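Local structure of SnoN,SnoN (Streptomyces nogalater, 5EQU) at residues Pro117-Lys122 / Met244-Ala249; His143-Phe148 / His219-Val224; Gly154-Ala159 / Ser240-Asp245. The protein probably acts as an epimerase of the iron- and 2-oxoglutarate-dependent dioxygenase kind, and is seen here holding iron, 2-oxoglutarate and nogalamycin RO. One frame throughout, in Å; residues are numbered along the deposited sequence.

In the fold
All three contacts join the two SnoN pieces of this engineered fusion, residues 14-202 and 203-305, so none is read as a natural interface. Contacts 1 and 3 share Met244 and Asp245 and flank strand 236-245, with centres about 8 Å apart; Val242 of contact 3 pairs with Phe121 and Lys122 of contact 1. On the far side of strand 157-162, contact 3 meets contact 2 where Thr158 N lies 2.9 Å from His219 O. Contact 2 holds the iron ligand Asp144, while Ser240 of contact 3 binds 2-oxoglutarate. Contact 1 stands farther back: the side chain of Phe121 is about 12 Å from the bound iron(III) ion. Lys122 nevertheless reaches nogalamycin RO, which contact 2 also touches.

Contact 1: residues Pro117-Lys122 / Met244-Ala249; sequences PLRLFK and MDATAA. With 5R6 (Nogalamycin RO), chain G.
Arg119 turns CG anti to its carbonyl carbon (chi1 -76°) and stays extended as far as NE, which carries its guanidinium alongside Ala246. Met244 sets CG between its own N and C (chi1 66°) and stays extended beyond it, crossing the Phe121 side chain at about a right angle. NE of Arg119 gives a hydrogen bond of 2.8 Å to Ala246 O, lying in the carbonyl plane on a lone pair, with the oxygen at the guanidinium edge. A water joins Arg119 NH2 to the same oxygen, and NH1 is taken by Phe280 O. The sulfur of Met244 passes Phe121 CB at 3.8 Å and makes an oblique Met-aromatic contact, 5.1 Å from SD to the Phe121 ring centroid. Arg119 N bonds to Met244 O at 2.8 Å and Met244 N to Arg119 O at 2.9 Å, an antiparallel hydrogen-bonded pair followed by a type I turn from Asp245. Lys122 NZ hydrogen-bonds to OAN of nogalamycin RO at 2.7 Å and forms a salt bridge with Glu124. Strands 118-128 and 236-245 are sheet neighbours; a classic bulge sets Phe121 and Lys122 opposite Val242, Phe150 meets the Phe121 ring edge-to-face, and helix 104-114 packs against Pro117 and Leu118.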
loop_
_atom_site.group_PDB
_atom_site.type_symbol
_atom_site.label_atom_id
_atom_site.label_comp_id
_atom_site.label_asym_id
_atom_site.label_seq_id
_atom_site.Cartn_x
_atom_site.Cartn_y
_atom_site.Cartn_z
ATOM N N PRO A 117 16.534 -6.841 5.137
ATOM C CA PRO A 117 16.502 -6.498 3.718
ATOM C C PRO A 117 15.174 -6.859 3.095
ATOM O O PRO A 117 14.543 -7.794 3.540
ATOM C CB PRO A 117 17.664 -7.336 3.100
ATOM C CG PRO A 117 18.474 -7.819 4.254
ATOM C CD PRO A 117 17.528 -7.890 5.429
ATOM N N LEU A 118 14.768 -6.125 2.072
ATOM C CA LEU A 118 13.450 -6.261 1.485
ATOM C C LEU A 118 13.504 -6.411 -0.036
ATOM O O LEU A 118 14.503 -6.110 -0.688
ATOM C CB LEU A 118 12.583 -5.039 1.799
ATOM C CG LEU A 118 12.342 -4.652 3.262
ATOM C CD1 LEU A 118 11.780 -3.228 3.377
ATOM C CD2 LEU A 118 11.365 -5.621 3.927
ATOM N N ARG A 119 12.381 -6.874 -0.570
ATOM C CA ARG A 119 12.119 -6.942 -1.978
ATOM C C ARG A 119 10.816 -6.243 -2.227
ATOM O O ARG A 119 9.931 -6.233 -1.353
ATOM C CB ARG A 119 11.976 -8.407 -2.435
ATOM C CG ARG A 119 13.296 -9.130 -2.542
ATOM C CD ARG A 119 13.139 -10.623 -2.833
ATOM N NE ARG A 119 14.452 -11.230 -2.877
ATOM C CZ ARG A 119 15.258 -11.234 -3.940
ATOM N NH1 ARG A 119 14.912 -10.671 -5.104
ATOM N NH2 ARG A 119 16.445 -11.789 -3.825
ATOM N N LEU A 120 10.668 -5.725 -3.430
ATOM C CA LEU A 120 9.392 -5.250 -3.882
ATOM C C LEU A 120 8.509 -6.439 -4.243
ATOM O O LEU A 120 8.932 -7.335 -4.999
ATOM C CB LEU A 120 9.572 -4.399 -5.125
ATOM C CG LEU A 120 8.307 -3.936 -5.829
ATOM C CD1 LEU A 120 7.575 -2.947 -4.954
ATOM C CD2 LEU A 120 8.666 -3.340 -7.164
ATOM N N PHE A 121 7.268 -6.415 -3.768
ATOM C CA PHE A 121 6.261 -7.372 -4.224
ATOM C C PHE A 121 5.406 -6.793 -5.327
ATOM O O PHE A 121 5.197 -7.438 -6.384
ATOM C CB PHE A 121 5.383 -7.831 -3.053
ATOM C CG PHE A 121 4.225 -8.685 -3.468
ATOM C CD1 PHE A 121 4.439 -9.918 -4.034
ATOM C CD2 PHE A 121 2.907 -8.264 -3.246
ATOM C CE1 PHE A 121 3.378 -10.725 -4.412
ATOM C CE2 PHE A 121 1.834 -9.063 -3.630
ATOM C CZ PHE A 121 2.079 -10.302 -4.216
ATOM N N LYS A 122 4.885 -5.587 -5.085
ATOM C CA LYS A 122 4.070 -4.904 -6.119
ATOM C C LYS A 122 3.990 -3.417 -5.877
ATOM O O LYS A 122 4.193 -2.974 -4.751
ATOM C CB LYS A 122 2.650 -5.471 -6.192
ATOM C CG LYS A 122 1.784 -5.176 -4.969
ATOM C CD LYS A 122 0.400 -5.813 -5.108
ATOM C CE LYS A 122 -0.394 -5.688 -3.826
ATOM N NZ LYS A 122 -1.826 -5.963 -4.101
ATOM N N MET A 244 8.326 -6.765 0.974
ATOM C CA MET A 244 8.364 -8.018 1.695
ATOM C C MET A 244 9.790 -8.363 2.080
ATOM O O MET A 244 10.748 -7.870 1.490
ATOM C CB MET A 244 7.752 -9.123 0.834
ATOM C CG MET A 244 8.545 -9.455 -0.411
ATOM S SD MET A 244 7.585 -10.469 -1.487
ATOM C CE MET A 244 8.662 -10.616 -2.925
ATOM N N ASP A 245 9.912 -9.233 3.062
ATOM C CA ASP A 245 11.185 -9.824 3.469
ATOM C C ASP A 245 11.928 -10.431 2.236
ATOM O O ASP A 245 11.302 -11.025 1.348
ATOM C CB ASP A 245 10.882 -10.933 4.485
ATOM C CG ASP A 245 12.039 -11.225 5.413
ATOM O OD1 ASP A 245 12.966 -11.922 4.978
ATOM O OD2 ASP A 245 11.982 -10.769 6.597
ATOM N N ALA A 246 13.251 -10.272 2.188
ATOM C CA ALA A 246 14.031 -10.610 1.007
ATOM C C ALA A 246 14.009 -12.113 0.720
ATOM O O ALA A 246 14.300 -12.521 -0.398
ATOM C CB ALA A 246 15.473 -10.128 1.162
ATOM N N THR A 247 13.690 -12.902 1.748
ATOM C CA THR A 247 13.585 -14.355 1.704
ATOM C C THR A 247 12.157 -14.877 1.570
ATOM O O THR A 247 11.947 -16.041 1.751
ATOM C CB THR A 247 14.151 -14.947 3.024
ATOM O OG1 THR A 247 13.433 -14.413 4.142
ATOM C CG2 THR A 247 15.632 -14.589 3.199
ATOM N N ALA A 248 11.176 -14.027 1.277
ATOM C CA ALA A 248 9.781 -14.442 1.212
ATOM C C ALA A 248 9.567 -15.508 0.145
ATOM O O ALA A 248 10.283 -15.560 -0.830
ATOM C CB ALA A 248 8.916 -13.259 0.893
ATOM N N ALA A 249 8.581 -16.362 0.359
ATOM C CA ALA A 249 8.212 -17.386 -0.603
ATOM C C ALA A 249 6.721 -17.341 -0.870
ATOM O O ALA A 249 5.946 -16.811 -0.068
ATOM C CB ALA A 249 8.629 -18.760 -0.110
HETATM C CAR 5R6 G . -16.764 -3.928 0.770
HETATM C CBN 5R6 G . -17.957 -3.238 1.277
HETATM O OAL 5R6 G . -17.690 -2.774 2.650
HETATM C CBR 5R6 G . -19.245 -4.093 1.056
HETATM O OAM 5R6 G . -19.925 -3.410 0.009
HETATM C CBM 5R6 G . -19.027 -5.551 0.497
HETATM C CAB 5R6 G . -20.244 -6.459 0.606
HETATM O OAW 5R6 G . -17.903 -6.213 1.111
HETATM C CBP 5R6 G . -16.671 -5.407 1.209
HETATM O OAX 5R6 G . -15.581 -5.969 0.439
HETATM C CBQ 5R6 G . -15.516 -6.501 -0.917
HETATM C CAT 5R6 G . -16.550 -6.076 -1.994
HETATM C CBW 5R6 G . -16.381 -6.995 -3.234
HETATM C CAE 5R6 G . -17.254 -6.526 -4.418
HETATM O OAO 5R6 G . -16.863 -8.263 -2.863
HETATM C CBF 5R6 G . -14.173 -6.391 -1.401
HETATM C CBB 5R6 G . -13.098 -6.037 -0.558
HETATM O OAK 5R6 G . -13.372 -5.732 0.727
HETATM C CBK 5R6 G . -11.754 -5.972 -0.953
HETATM C CBH 5R6 G . -10.739 -5.621 -0.067
HETATM O OAI 5R6 G . -10.998 -5.295 1.103
HETATM C CBJ 5R6 G . -9.410 -5.620 -0.533
HETATM C CBA 5R6 G . -8.383 -5.278 0.331
HETATM O OAJ 5R6 G . -8.731 -4.925 1.598
HETATM C CAP 5R6 G . -7.083 -5.266 -0.076
HETATM C CBD 5R6 G . -6.730 -5.560 -1.378
HETATM C CBX 5R6 G . -5.375 -5.617 -1.823
HETATM C CAF 5R6 G . -4.525 -6.441 -0.806
HETATM O OAY 5R6 G . -5.229 -6.450 -3.007
HETATM C CBS 5R6 G . -4.741 -4.282 -2.081
HETATM O OAN 5R6 G . -3.361 -4.455 -2.490
HETATM C CBT 5R6 G . -5.529 -3.569 -3.175
HETATM N NBV 5R6 G . -4.850 -2.328 -3.548
HETATM C CAD 5R6 G . -5.612 -1.600 -4.591
HETATM C CAC 5R6 G . -4.549 -1.408 -2.408
HETATM C CAS 5R6 G . -5.779 -4.502 -4.402
HETATM C CBO 5R6 G . -6.060 -6.009 -4.034
HETATM O OAV 5R6 G . -7.387 -6.210 -3.535
HETATM C CBE 5R6 G . -7.741 -5.890 -2.251
HETATM C CBL 5R6 G . -9.090 -5.929 -1.863
HETATM C CBG 5R6 G . -10.128 -6.281 -2.734
HETATM O OAH 5R6 G . -9.885 -6.562 -3.896
HETATM C CBI 5R6 G . -11.457 -6.308 -2.275
HETATM C CAQ 5R6 G . -12.523 -6.681 -3.120
HETATM C CBC 5R6 G . -13.874 -6.735 -2.719
HETATM C CBU 5R6 G . -14.865 -7.189 -3.656
HETATM C CAZ 5R6 G . -14.703 -8.644 -3.833
HETATM O OAG 5R6 G . -15.018 -9.208 -4.889
HETATM O OAU 5R6 G . -14.305 -9.402 -2.728
HETATM C CAA 5R6 G . -14.560 -10.835 -2.715
HETATM O O HOH W 1 17.174 -12.613 -0.934
#

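Contact 2: residues His143-Phe148 / His219-Val224. With FE (Fe (III) ion), chain E; AKG (2-oxoglutaric acid), chain F; 5R6 (Nogalamycin RO), chain G.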
loop_
_atom_site.group_PDB
_atom_site.type_symbol
_atom_site.label_atom_id
_atom_site.label_comp_id
_atom_site.label_asym_id
_atom_site.label_seq_id
_atom_site.Cartn_x
_atom_site.Cartn_y
_atom_site.Cartn_z
ATOM N N HIS A 143 -7.434 -5.076 7.102
ATOM C CA HIS A 143 -6.215 -5.651 7.664
ATOM C C HIS A 143 -5.558 -6.337 6.467
ATOM O O HIS A 143 -5.970 -7.452 6.096
ATOM C CB HIS A 143 -6.648 -6.691 8.701
ATOM C CG HIS A 143 -5.549 -7.231 9.553
ATOM N ND1 HIS A 143 -4.724 -8.258 9.150
ATOM C CD2 HIS A 143 -5.206 -6.958 10.834
ATOM C CE1 HIS A 143 -3.892 -8.566 10.134
ATOM N NE2 HIS A 143 -4.169 -7.794 11.174
ATOM N N ASP A 144 -4.551 -5.700 5.865
ATOM C CA ASP A 144 -3.997 -6.198 4.610
ATOM C C ASP A 144 -3.242 -7.522 4.677
ATOM O O ASP A 144 -3.183 -8.220 3.670
ATOM C CB ASP A 144 -3.035 -5.187 3.985
ATOM C CG ASP A 144 -3.735 -4.065 3.291
ATOM O OD1 ASP A 144 -4.396 -4.385 2.289
ATOM O OD2 ASP A 144 -3.542 -2.878 3.706
ATOM N N ALA A 145 -2.662 -7.837 5.834
ATOM C CA ALA A 145 -1.580 -8.804 5.962
ATOM C C ALA A 145 -1.787 -10.089 5.197
ATOM O O ALA A 145 -0.978 -10.427 4.298
ATOM C CB ALA A 145 -1.299 -9.134 7.415
ATOM N N PHE A 146 -2.851 -10.800 5.499
ATOM C CA PHE A 146 -2.951 -12.120 4.921
ATOM C C PHE A 146 -3.600 -12.116 3.537
ATOM O O PHE A 146 -3.707 -13.156 2.917
ATOM C CB PHE A 146 -3.489 -13.133 5.956
ATOM C CG PHE A 146 -2.538 -13.299 7.116
ATOM C CD1 PHE A 146 -1.427 -14.127 6.995
ATOM C CD2 PHE A 146 -2.653 -12.508 8.258
ATOM C CE1 PHE A 146 -0.507 -14.244 8.027
ATOM C CE2 PHE A 146 -1.740 -12.629 9.300
ATOM C CZ PHE A 146 -0.659 -13.501 9.173
ATOM N N ALA A 147 -3.926 -10.925 3.007
ATOM C CA ALA A 147 -4.219 -10.784 1.562
ATOM C C ALA A 147 -2.969 -10.697 0.672
ATOM O O ALA A 147 -3.117 -10.504 -0.531
ATOM C CB ALA A 147 -5.147 -9.601 1.309
ATOM N N PHE A 148 -1.764 -10.827 1.243
ATOM C CA PHE A 148 -0.533 -10.806 0.477
ATOM C C PHE A 148 -0.066 -12.233 0.309
ATOM O O PHE A 148 0.233 -12.888 1.321
ATOM C CB PHE A 148 0.588 -10.019 1.194
ATOM C CG PHE A 148 0.305 -8.554 1.380
ATOM C CD1 PHE A 148 -0.335 -7.814 0.406
ATOM C CD2 PHE A 148 0.703 -7.908 2.547
ATOM C CE1 PHE A 148 -0.597 -6.467 0.599
ATOM C CE2 PHE A 148 0.454 -6.543 2.740
ATOM C CZ PHE A 148 -0.186 -5.824 1.759
ATOM N N HIS A 219 3.043 1.860 6.461
ATOM C CA HIS A 219 2.306 1.081 7.461
ATOM C C HIS A 219 2.538 -0.432 7.418
ATOM O O HIS A 219 2.655 -1.031 6.363
ATOM C CB HIS A 219 0.811 1.395 7.446
ATOM C CG HIS A 219 0.080 0.941 6.231
ATOM N ND1 HIS A 219 -0.137 1.762 5.148
ATOM C CD2 HIS A 219 -0.545 -0.234 5.943
ATOM C CE1 HIS A 219 -0.849 1.111 4.239
ATOM N NE2 HIS A 219 -1.126 -0.093 4.705
ATOM N N HIS A 220 2.595 -0.999 8.616
ATOM C CA HIS A 220 2.719 -2.426 8.881
ATOM C C HIS A 220 1.496 -3.189 8.339
ATOM O O HIS A 220 0.377 -2.676 8.284
ATOM C CB HIS A 220 2.868 -2.610 10.392
ATOM C CG HIS A 220 3.399 -3.933 10.836
ATOM N ND1 HIS A 220 2.627 -5.064 10.861
ATOM C CD2 HIS A 220 4.588 -4.281 11.384
ATOM C CE1 HIS A 220 3.330 -6.071 11.343
ATOM N NE2 HIS A 220 4.524 -5.625 11.678
ATOM N N ALA A 221 1.741 -4.400 7.888
ATOM C CA ALA A 221 0.695 -5.258 7.284
ATOM C C ALA A 221 -0.500 -5.564 8.219
ATOM O O ALA A 221 -1.649 -5.701 7.777
ATOM C CB ALA A 221 1.343 -6.546 6.804
ATOM N N ARG A 222 -0.217 -5.669 9.505
ATOM C CA ARG A 222 -1.243 -5.843 10.553
ATOM C C ARG A 222 -1.933 -4.567 11.074
ATOM O O ARG A 222 -2.799 -4.678 11.921
ATOM C CB ARG A 222 -0.618 -6.598 11.744
ATOM C CG ARG A 222 -0.316 -8.044 11.426
ATOM C CD ARG A 222 0.477 -8.699 12.522
ATOM N NE ARG A 222 0.298 -10.148 12.469
ATOM C CZ ARG A 222 1.254 -11.074 12.305
ATOM N NH1 ARG A 222 2.547 -10.763 12.207
ATOM N NH2 ARG A 222 0.901 -12.365 12.312
ATOM N N THR A 223 -1.554 -3.377 10.579
ATOM C CA THR A 223 -2.125 -2.132 11.037
ATOM C C THR A 223 -3.457 -1.902 10.358
ATOM O O THR A 223 -3.538 -1.912 9.142
ATOM C CB THR A 223 -1.193 -0.915 10.740
ATOM O OG1 THR A 223 0.052 -1.072 11.427
ATOM C CG2 THR A 223 -1.810 0.346 11.264
ATOM N N VAL A 224 -4.501 -1.667 11.149
ATOM C CA VAL A 224 -5.823 -1.450 10.603
ATOM C C VAL A 224 -5.880 -0.028 10.089
ATOM O O VAL A 224 -5.482 0.917 10.800
ATOM C CB VAL A 224 -6.934 -1.651 11.671
ATOM C CG1 VAL A 224 -8.299 -1.194 11.159
ATOM C CG2 VAL A 224 -7.000 -3.104 12.086
HETATM FE FE FE E . -4.740 -1.478 2.863
HETATM C C1 AKG F . -3.247 0.269 1.345
HETATM O O1 AKG F . -2.410 0.807 0.579
HETATM O O2 AKG F . -2.911 -0.646 2.128
HETATM C C2 AKG F . -4.639 0.749 1.337
HETATM O O5 AKG F . -5.557 0.115 1.889
HETATM C C3 AKG F . -4.875 2.052 0.574
HETATM C C4 AKG F . -6.312 2.550 0.670
HETATM C C5 AKG F . -6.595 3.808 -0.130
HETATM O O3 AKG F . -7.775 4.235 -0.126
HETATM O O4 AKG F . -5.668 4.348 -0.796
HETATM C CAR 5R6 G . -16.764 -3.928 0.770
HETATM C CBN 5R6 G . -17.957 -3.238 1.277
HETATM O OAL 5R6 G . -17.690 -2.774 2.650
HETATM C CBR 5R6 G . -19.245 -4.093 1.056
HETATM O OAM 5R6 G . -19.925 -3.410 0.009
HETATM C CBM 5R6 G . -19.027 -5.551 0.497
HETATM C CAB 5R6 G . -20.244 -6.459 0.606
HETATM O OAW 5R6 G . -17.903 -6.213 1.111
HETATM C CBP 5R6 G . -16.671 -5.407 1.209
HETATM O OAX 5R6 G . -15.581 -5.969 0.439
HETATM C CBQ 5R6 G . -15.516 -6.501 -0.917
HETATM C CAT 5R6 G . -16.550 -6.076 -1.994
HETATM C CBW 5R6 G . -16.381 -6.995 -3.234
HETATM C CAE 5R6 G . -17.254 -6.526 -4.418
HETATM O OAO 5R6 G . -16.863 -8.263 -2.863
HETATM C CBF 5R6 G . -14.173 -6.391 -1.401
HETATM C CBB 5R6 G . -13.098 -6.037 -0.558
HETATM O OAK 5R6 G . -13.372 -5.732 0.727
HETATM C CBK 5R6 G . -11.754 -5.972 -0.953
HETATM C CBH 5R6 G . -10.739 -5.621 -0.067
HETATM O OAI 5R6 G . -10.998 -5.295 1.103
HETATM C CBJ 5R6 G . -9.410 -5.620 -0.533
HETATM C CBA 5R6 G . -8.383 -5.278 0.331
HETATM O OAJ 5R6 G . -8.731 -4.925 1.598
HETATM C CAP 5R6 G . -7.083 -5.266 -0.076
HETATM C CBD 5R6 G . -6.730 -5.560 -1.378
HETATM C CBX 5R6 G . -5.375 -5.617 -1.823
HETATM C CAF 5R6 G . -4.525 -6.441 -0.806
HETATM O OAY 5R6 G . -5.229 -6.450 -3.007
HETATM C CBS 5R6 G . -4.741 -4.282 -2.081
HETATM O OAN 5R6 G . -3.361 -4.455 -2.490
HETATM C CBT 5R6 G . -5.529 -3.569 -3.175
HETATM N NBV 5R6 G . -4.850 -2.328 -3.548
HETATM C CAD 5R6 G . -5.612 -1.600 -4.591
HETATM C CAC 5R6 G . -4.549 -1.408 -2.408
HETATM C CAS 5R6 G . -5.779 -4.502 -4.402
HETATM C CBO 5R6 G . -6.060 -6.009 -4.034
HETATM O OAV 5R6 G . -7.387 -6.210 -3.535
HETATM C CBE 5R6 G . -7.741 -5.890 -2.251
HETATM C CBL 5R6 G . -9.090 -5.929 -1.863
HETATM C CBG 5R6 G . -10.128 -6.281 -2.734
HETATM O OAH 5R6 G . -9.885 -6.562 -3.896
HETATM C CBI 5R6 G . -11.457 -6.308 -2.275
HETATM C CAQ 5R6 G . -12.523 -6.681 -3.120
HETATM C CBC 5R6 G . -13.874 -6.735 -2.719
HETATM C CBU 5R6 G . -14.865 -7.189 -3.656
HETATM C CAZ 5R6 G . -14.703 -8.644 -3.833
HETATM O OAG 5R6 G . -15.018 -9.208 -4.889
HETATM O OAU 5R6 G . -14.305 -9.402 -2.728
HETATM C CAA 5R6 G . -14.560 -10.835 -2.715
HETATM O O HOH W 2 -2.990 -3.654 7.146
HETATM O O HOH W 3 -5.028 -2.402 1.086
#
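Asp144 and His219 meet at the iron centre: Asp144 OD2 binds the iron(III) ion at 2.0 Å, and His219 NE2 gives a weak hydrogen bond of 3.2 Å to O2 of 2-oxoglutarate, itself an iron ligand. With CG between its backbone N and C (chi1 68°), His219 turns the edge of its ring to both O2 and Asp144 OD2.

Among the backbone polar atoms, Ala145 N makes a weak, bent bond to Ala221 O. A water accepts from Asp144 N and donates to Thr223 O at 2.7 Å, tying the metal-binding loop to the type I turn from His220 to Thr223.

The remaining contacts are aromatic and apolar. His143 lies side by side with Arg222, whose CA sits over the histidine face, 4.0 Å from the ring centroid, as a CH-pi contact. NH2 of Arg222 comes to the edge of the Phe146 ring, 3.7 Å from CZ, while NE forms a salt bridge with Asp184. Ala145 CB and Ala221 CB meet at 3.7 Å, and CE2 of Phe148 brings its ring edge to Ala221 CB. Were His143 an alanine, CA, CB and CG of Arg222 would probably lose the flat ring they lie against, and a gap would open beside the turn.

With His142 and His225, Asp144 completes the facial triad of two histidines and one carboxylate; 2-oxoglutarate chelates through O2 and O5, as in iron-dependent oxygenases of the PhyH family, built on the cupin fold.

Contact 3: residues Gly154-Ala159 / Ser240-Asp245. With AKG (2-oxoglutaric acid), chain F.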
loop_
_atom_site.group_PDB
_atom_site.type_symbol
_atom_site.label_atom_id
_atom_site.label_comp_id
_atom_site.label_asym_id
_atom_site.label_seq_id
_atom_site.Cartn_x
_atom_site.Cartn_y
_atom_site.Cartn_z
ATOM N N GLY A 154 2.740 -11.364 7.341
ATOM C CA GLY A 154 2.493 -10.761 8.642
ATOM C C GLY A 154 3.437 -9.619 9.044
ATOM O O GLY A 154 3.202 -8.984 10.053
ATOM N N THR A 155 4.542 -9.431 8.302
ATOM C CA THR A 155 5.506 -8.390 8.590
ATOM C C THR A 155 5.804 -7.487 7.389
ATOM O O THR A 155 6.730 -6.691 7.434
ATOM C CB THR A 155 6.789 -8.944 9.235
ATOM O OG1 THR A 155 7.495 -9.759 8.313
ATOM C CG2 THR A 155 6.487 -9.718 10.513
ATOM N N ALA A 156 4.965 -7.566 6.359
ATOM C CA ALA A 156 5.100 -6.761 5.187
ATOM C C ALA A 156 4.916 -5.265 5.565
ATOM O O ALA A 156 4.453 -4.937 6.655
ATOM C CB ALA A 156 4.073 -7.203 4.145
ATOM N N LEU A 157 5.247 -4.377 4.645
ATOM C CA LEU A 157 5.226 -2.934 4.917
ATOM C C LEU A 157 4.836 -2.271 3.634
ATOM O O LEU A 157 5.343 -2.672 2.552
ATOM C CB LEU A 157 6.627 -2.544 5.387
ATOM C CG LEU A 157 7.172 -1.145 5.510
ATOM C CD1 LEU A 157 8.439 -1.159 6.346
ATOM C CD2 LEU A 157 7.530 -0.585 4.150
ATOM N N THR A 158 3.935 -1.290 3.736
ATOM C CA THR A 158 3.349 -0.598 2.568
ATOM C C THR A 158 3.747 0.906 2.554
ATOM O O THR A 158 3.625 1.579 3.573
ATOM C CB THR A 158 1.841 -0.764 2.519
ATOM O OG1 THR A 158 1.522 -2.152 2.304
ATOM C CG2 THR A 158 1.229 -0.013 1.356
ATOM N N ALA A 159 4.256 1.405 1.416
ATOM C CA ALA A 159 4.590 2.821 1.287
ATOM C C ALA A 159 3.522 3.410 0.429
ATOM O O ALA A 159 3.359 2.988 -0.692
ATOM C CB ALA A 159 5.950 3.019 0.658
ATOM N N SER A 240 0.765 2.923 -4.092
ATOM C CA SER A 240 0.923 2.070 -2.901
ATOM C C SER A 240 1.792 0.908 -3.301
ATOM O O SER A 240 1.466 0.207 -4.245
ATOM C CB SER A 240 -0.426 1.554 -2.433
ATOM O OG SER A 240 -0.241 0.683 -1.338
ATOM N N ALA A 241 2.906 0.748 -2.599
ATOM C CA ALA A 241 3.888 -0.251 -2.907
ATOM C C ALA A 241 4.048 -1.136 -1.694
ATOM O O ALA A 241 4.207 -0.655 -0.571
ATOM C CB ALA A 241 5.230 0.369 -3.258
ATOM N N VAL A 242 4.012 -2.441 -1.934
ATOM C CA VAL A 242 4.199 -3.424 -0.885
ATOM C C VAL A 242 5.624 -3.988 -0.947
ATOM O O VAL A 242 6.092 -4.421 -2.015
ATOM C CB VAL A 242 3.193 -4.595 -1.052
ATOM C CG1 VAL A 242 3.370 -5.637 0.042
ATOM C CG2 VAL A 242 1.777 -4.067 -1.090
ATOM N N TYR A 243 6.251 -4.049 0.229
ATOM C CA TYR A 243 7.583 -4.569 0.397
ATOM C C TYR A 243 7.540 -5.758 1.324
ATOM O O TYR A 243 6.808 -5.770 2.331
ATOM C CB TYR A 243 8.511 -3.464 0.949
ATOM C CG TYR A 243 8.558 -2.245 0.040
ATOM C CD1 TYR A 243 9.185 -2.303 -1.182
ATOM C CD2 TYR A 243 7.966 -1.037 0.410
ATOM C CE1 TYR A 243 9.233 -1.202 -2.036
ATOM C CE2 TYR A 243 7.988 0.066 -0.442
ATOM C CZ TYR A 243 8.634 -0.009 -1.667
ATOM O OH TYR A 243 8.655 1.084 -2.522
ATOM N N MET A 244 8.326 -6.765 0.974
ATOM C CA MET A 244 8.364 -8.018 1.695
ATOM C C MET A 244 9.790 -8.363 2.080
ATOM O O MET A 244 10.748 -7.870 1.490
ATOM C CB MET A 244 7.752 -9.123 0.834
ATOM C CG MET A 244 8.545 -9.455 -0.411
ATOM S SD MET A 244 7.585 -10.469 -1.487
ATOM C CE MET A 244 8.662 -10.616 -2.925
ATOM N N ASP A 245 9.912 -9.233 3.062
ATOM C CA ASP A 245 11.185 -9.824 3.469
ATOM C C ASP A 245 11.928 -10.431 2.236
ATOM O O ASP A 245 11.302 -11.025 1.348
ATOM C CB ASP A 245 10.882 -10.933 4.485
ATOM C CG ASP A 245 12.039 -11.225 5.413
ATOM O OD1 ASP A 245 12.966 -11.922 4.978
ATOM O OD2 ASP A 245 11.982 -10.769 6.597
HETATM C C1 AKG F . -3.247 0.269 1.345
HETATM O O1 AKG F . -2.410 0.807 0.579
HETATM O O2 AKG F . -2.911 -0.646 2.128
HETATM C C2 AKG F . -4.639 0.749 1.337
HETATM O O5 AKG F . -5.557 0.115 1.889
HETATM C C3 AKG F . -4.875 2.052 0.574
HETATM C C4 AKG F . -6.312 2.550 0.670
HETATM C C5 AKG F . -6.595 3.808 -0.130
HETATM O O3 AKG F . -7.775 4.235 -0.126
HETATM O O4 AKG F . -5.668 4.348 -0.796
#
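Tyr243 N gives Leu157 O the shortest hydrogen bond between the segments, 2.8 Å, and Leu157 N answers to Tyr243 O. One pair further, Ala159 N bonds to Ala241 O at 2.9 Å and Ala241 N to Ala159 O. Between these two hydrogen-bonded pairs Thr158 and Val242 form a non-hydrogen-bonded pair, where Thr158 CA leans its hydrogen toward Ala241 O. The strands run antiparallel with a marked twist, 152° between their directions.

Leu157, Ala159, Ala241 and Tyr243 share one face of the sheet. The Tyr243 ring, with CG anti to its carbonyl carbon (chi1 -58°), presents its CD2-CE2 side to the neighbouring strand. CD2 of the ring meets Leu157 CD2 at 3.8 Å, and CE2 brings its edge to Ala159 CB, also at 3.8 Å. Helix 104-114 covers this face, packing on Leu157 and Tyr243, and the phenol OH of Tyr243 is hydrogen-bonded to Ala101 O.

Thr158 and Val242 turn to the other face, where OG1 of the threonine lies 3.9 Å from Val242 CG2. The methyl CG2 of Thr158 presses tightly against Ser240 OG, at 3.1 Å. Ser240 OG, anti to its backbone N (chi1 177°), hydrogen-bonds to O1 of 2-oxoglutarate at 2.9 Å; Arg236, Thr139 and Trp160 also bond to this ligand.

O1 belongs to the same carboxylate as O2, the iron-bound oxygen, so the serine meets the oxygen that the metal does not take. A polar hydroxyl backed by a methyl thus probably helps to fix the chelating end of 2-oxoglutarate, while the aliphatic and aromatic groups on the opposite face of the sheet bury themselves in the core.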